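Local coordinates for beta-L-arabinobiosidase (Bacteroides thetaiotaomicron, PDB 5MQR), which probably hydrolyses glycosidic linkages of plant pectin as a multidomain beta-L-arabinobiosidase of a gut bacterium, at residues I28-E34 against G342-L348. Numbering follows the deposited sequence.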
ATOM      1  N   ILE A  28      24.778  -4.865  -1.621  1.00 27.77           N
ATOM      2  CA  ILE A  28      23.562  -4.600  -2.411  1.00 26.91           C
ATOM      3  C   ILE A  28      23.276  -5.810  -3.316  1.00 26.15           C
ATOM      4  O   ILE A  28      24.193  -6.350  -3.909  1.00 26.13           O
ATOM      5  CB  ILE A  28      23.678  -3.294  -3.248  1.00 26.80           C
ATOM      6  CG1 ILE A  28      23.682  -2.062  -2.314  1.00 27.05           C
ATOM      7  CG2 ILE A  28      22.543  -3.193  -4.265  1.00 26.26           C
ATOM      8  CD1 ILE A  28      24.013  -0.729  -2.974  1.00 27.06           C
ATOM      9  N   HIS A  29      22.018  -6.239  -3.378  1.00 25.33           N
ATOM     10  CA  HIS A  29      21.605  -7.371  -4.209  1.00 25.20           C
ATOM     11  C   HIS A  29      20.111  -7.311  -4.506  1.00 24.49           C
ATOM     12  O   HIS A  29      19.350  -6.613  -3.811  1.00 23.76           O
ATOM     13  CB  HIS A  29      21.991  -8.720  -3.577  1.00 26.18           C
ATOM     14  CG  HIS A  29      21.356  -8.988  -2.245  1.00 27.23           C
ATOM     15  ND1 HIS A  29      21.594  -8.213  -1.123  1.00 28.37           N
ATOM     16  CD2 HIS A  29      20.500  -9.961  -1.850  1.00 27.67           C
ATOM     17  CE1 HIS A  29      20.890  -8.684  -0.106  1.00 28.25           C
ATOM     18  NE2 HIS A  29      20.229  -9.752  -0.517  1.00 27.98           N
ATOM     19  N   TYR A  30      19.713  -8.002  -5.573  1.00 24.19           N
ATOM     20  CA  TYR A  30      18.324  -8.064  -6.007  1.00 24.03           C
ATOM     21  C   TYR A  30      17.835  -9.498  -5.928  1.00 24.42           C
ATOM     22  O   TYR A  30      18.411 -10.371  -6.558  1.00 24.50           O
ATOM     23  CB  TYR A  30      18.203  -7.568  -7.439  1.00 23.81           C
ATOM     24  CG  TYR A  30      16.814  -7.686  -8.052  1.00 23.46           C
ATOM     25  CD1 TYR A  30      15.760  -6.882  -7.615  1.00 22.95           C
ATOM     26  CD2 TYR A  30      16.560  -8.586  -9.104  1.00 23.32           C
ATOM     27  CE1 TYR A  30      14.492  -6.968  -8.195  1.00 22.56           C
ATOM     28  CE2 TYR A  30      15.301  -8.670  -9.690  1.00 22.91           C
ATOM     29  CZ  TYR A  30      14.271  -7.858  -9.236  1.00 22.67           C
ATOM     30  OH  TYR A  30      13.015  -7.962  -9.797  1.00 22.68           O
ATOM     31  N   THR A  31      16.764  -9.709  -5.161  1.00 24.69           N
ATOM     32  CA  THR A  31      16.125 -11.001  -4.987  1.00 24.69           C
ATOM     33  C   THR A  31      14.714 -11.055  -5.587  1.00 24.96           C
ATOM     34  O   THR A  31      14.051 -12.085  -5.493  1.00 24.97           O
ATOM     35  CB  THR A  31      15.998 -11.337  -3.495  1.00 24.86           C
ATOM     36  OG1 THR A  31      15.175 -10.349  -2.857  1.00 24.48           O
ATOM     37  CG2 THR A  31      17.374 -11.413  -2.829  1.00 24.87           C
ATOM     38  N   GLY A  32      14.232  -9.970  -6.189  1.00 24.86           N
ATOM     39  CA  GLY A  32      12.957 -10.011  -6.881  1.00 25.07           C
ATOM     40  C   GLY A  32      13.017 -11.016  -8.019  1.00 26.49           C
ATOM     41  O   GLY A  32      14.108 -11.383  -8.506  1.00 26.41           O
ATOM     42  N   LYS A  33      11.850 -11.482  -8.437  1.00 28.06           N
ATOM     43  CA  LYS A  33      11.773 -12.411  -9.575  1.00 29.92           C
ATOM     44  C   LYS A  33      11.396 -11.742 -10.883  1.00 28.26           C
ATOM     45  O   LYS A  33      11.444 -12.379 -11.912  1.00 27.35           O
ATOM     46  CB  LYS A  33      10.846 -13.591  -9.230  1.00 33.67           C
ATOM     47  CG  LYS A  33      11.662 -14.790  -8.757  1.00 39.12           C
ATOM     48  CD  LYS A  33      11.364 -15.287  -7.348  1.00 43.94           C
ATOM     49  CE  LYS A  33      12.615 -15.977  -6.757  1.00 47.89           C
ATOM     50  NZ  LYS A  33      12.269 -17.287  -6.133  1.00 51.56           N
ATOM     51  N   GLU A  34      11.082 -10.453 -10.835  1.00 26.72           N
ATOM     52  CA  GLU A  34      10.701  -9.678 -12.018  1.00 27.26           C
ATOM     53  C   GLU A  34      11.909  -9.420 -12.886  1.00 25.05           C
ATOM     54  O   GLU A  34      12.956  -8.979 -12.391  1.00 23.43           O
ATOM     55  CB  GLU A  34      10.000  -8.380 -11.603  1.00 29.24           C
ATOM     56  CG  GLU A  34       8.697  -8.681 -10.828  1.00 31.93           C
ATOM     57  CD  GLU A  34       8.059  -7.450 -10.183  1.00 35.05           C
ATOM     58  OE1 GLU A  34       8.645  -6.860  -9.225  1.00 36.11           O
ATOM     59  OE2 GLU A  34       6.946  -7.069 -10.649  1.00 38.35           O
ATOM     60  N   GLY A 342      18.248  -0.757   2.096  1.00 25.65           N
ATOM     61  CA  GLY A 342      19.407  -0.344   1.316  1.00 25.89           C
ATOM     62  C   GLY A 342      20.356  -1.452   0.867  1.00 25.84           C
ATOM     63  O   GLY A 342      21.376  -1.156   0.249  1.00 25.41           O
ATOM     64  N   LEU A 343      20.028  -2.718   1.162  1.00 25.50           N
ATOM     65  CA  LEU A 343      20.838  -3.844   0.726  1.00 25.77           C
ATOM     66  C   LEU A 343      20.053  -4.781  -0.173  1.00 25.13           C
ATOM     67  O   LEU A 343      20.448  -4.999  -1.296  1.00 24.90           O
ATOM     68  CB  LEU A 343      21.419  -4.576   1.925  1.00 26.52           C
ATOM     69  CG  LEU A 343      22.509  -3.804   2.662  1.00 27.46           C
ATOM     70  CD1 LEU A 343      23.001  -4.644   3.842  1.00 28.52           C
ATOM     71  CD2 LEU A 343      23.689  -3.422   1.765  1.00 27.93           C
ATOM     72  N   GLU A 344      18.946  -5.326   0.315  1.00 25.26           N
ATOM     73  CA  GLU A 344      18.093  -6.211  -0.490  1.00 25.20           C
ATOM     74  C   GLU A 344      17.042  -5.453  -1.285  1.00 23.33           C
ATOM     75  O   GLU A 344      16.199  -4.794  -0.717  1.00 22.34           O
ATOM     76  CB  GLU A 344      17.377  -7.236   0.393  1.00 26.61           C
ATOM     77  CG  GLU A 344      16.560  -8.287  -0.378  1.00 27.71           C
ATOM     78  CD  GLU A 344      15.780  -9.230   0.531  1.00 29.28           C
ATOM     79  OE1 GLU A 344      15.821  -9.063   1.768  1.00 32.38           O
ATOM     80  OE2 GLU A 344      15.078 -10.122   0.017  1.00 30.57           O
ATOM     81  N   TYR A 345      17.080  -5.595  -2.601  1.00 22.69           N
ATOM     82  CA  TYR A 345      16.094  -4.990  -3.470  1.00 22.26           C
ATOM     83  C   TYR A 345      15.184  -6.075  -3.954  1.00 22.04           C
ATOM     84  O   TYR A 345      15.647  -7.153  -4.306  1.00 22.82           O
ATOM     85  CB  TYR A 345      16.770  -4.267  -4.633  1.00 22.03           C
ATOM     86  CG  TYR A 345      17.369  -2.951  -4.190  1.00 21.83           C
ATOM     87  CD1 TYR A 345      18.610  -2.900  -3.567  1.00 21.62           C
ATOM     88  CD2 TYR A 345      16.680  -1.754  -4.370  1.00 21.56           C
ATOM     89  CE1 TYR A 345      19.149  -1.707  -3.150  1.00 21.59           C
ATOM     90  CE2 TYR A 345      17.212  -0.551  -3.943  1.00 21.39           C
ATOM     91  CZ  TYR A 345      18.456  -0.533  -3.346  1.00 21.48           C
ATOM     92  OH  TYR A 345      19.011   0.667  -2.927  1.00 21.60           O
ATOM     93  N   THR A 346      13.887  -5.797  -3.938  1.00 22.09           N
ATOM     94  CA  THR A 346      12.875  -6.832  -4.117  1.00 22.20           C
ATOM     95  C   THR A 346      11.868  -6.581  -5.216  1.00 22.27           C
ATOM     96  O   THR A 346      11.094  -7.469  -5.501  1.00 22.81           O
ATOM     97  CB  THR A 346      12.083  -7.033  -2.796  1.00 22.31           C
ATOM     98  OG1 THR A 346      11.415  -5.823  -2.449  1.00 22.54           O
ATOM     99  CG2 THR A 346      13.037  -7.391  -1.660  1.00 22.46           C
ATOM    100  N   THR A 347      11.857  -5.394  -5.827  1.00 22.03           N
ATOM    101  CA  THR A 347      10.881  -5.042  -6.863  1.00 21.35           C
ATOM    102  C   THR A 347      11.573  -4.554  -8.148  1.00 20.71           C
ATOM    103  O   THR A 347      12.753  -4.169  -8.134  1.00 20.36           O
ATOM    104  CB  THR A 347       9.937  -3.901  -6.373  1.00 21.52           C
ATOM    105  OG1 THR A 347      10.679  -2.684  -6.178  1.00 21.71           O
ATOM    106  CG2 THR A 347       9.238  -4.291  -5.058  1.00 21.99           C
ATOM    107  N   LEU A 348      10.807  -4.547  -9.234  1.00 20.17           N
ATOM    108  CA  LEU A 348      11.254  -4.001 -10.509  1.00 20.11           C
ATOM    109  C   LEU A 348      10.056  -3.470 -11.267  1.00 19.95           C
ATOM    110  O   LEU A 348       9.173  -4.227 -11.628  1.00 21.25           O
ATOM    111  CB  LEU A 348      11.972  -5.054 -11.334  1.00 20.12           C
ATOM    112  CG  LEU A 348      12.562  -4.551 -12.655  1.00 20.14           C
ATOM    113  CD1 LEU A 348      13.676  -3.557 -12.369  1.00 20.49           C
ATOM    114  CD2 LEU A 348      13.054  -5.715 -13.489  1.00 20.31           C
TER
HETATM  115  O   HOH W   1      10.215  -8.566  -7.881  1.00 36.20           O
HETATM  116  O   HOH W   2       7.453  -5.734 -12.878  1.00 32.71           O
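Tyr30 and Tyr345 are neighbours in a short parallel ladder, His29-Tyr30 beside Glu344-Tyr345, and send their side chains to the same face, Tyr30 CD1 coming near Tyr345 CB. The pair illustrates how the start of the modelled chain can join a segment some 300 residues later, consistent with the propeller and BNR repeat-like families of the two. Three backbone bonds form the ladder: His29 N to Leu343 O, Tyr345 N to His29 O (2.8 Å) and Thr31 N to Tyr345 O. The Tyr30 ring, its CG anti to the backbone N (chi1 175°), runs on along the partner chain, with CE1 3.3 Å from Thr347 O and OH beside Leu348 CB. Tyr30 OH donates to Glu34 O at 2.8 Å, in the carbonyl plane on a lone pair, while Gly32 N lies over the centre of one ring face; ring and hydroxyl probably both brace the bend from Thr31 to Glu34. A leucine in place of Tyr30 would probably leave Glu34 O without this donor and the bend freer to move. Glu34 reaches Leu348 with an extended chain, and Leu348 N donates to its OE1 (3.2 Å) from above the carboxylate plane; one water joins OE1 to Thr346 O. The opposite face carries His29 and Glu344, with Glu344 CA over one face of the imidazole; just beyond the strand, Thr31 OG1 donates to the anti lone pair of Glu344 OE2 (2.9 Å). Ile28 CG2 meets Tyr345 CE1 at 3.9 Å. Beyond the pair, Tyr345 packs on strands 321-325 and 334-339 and its hydroxyl bonds to Tyr268, Leu348 touches Ala335 and Ser337 of strand 334-339, and Ile28 reaches Thr284 of strand 283-287.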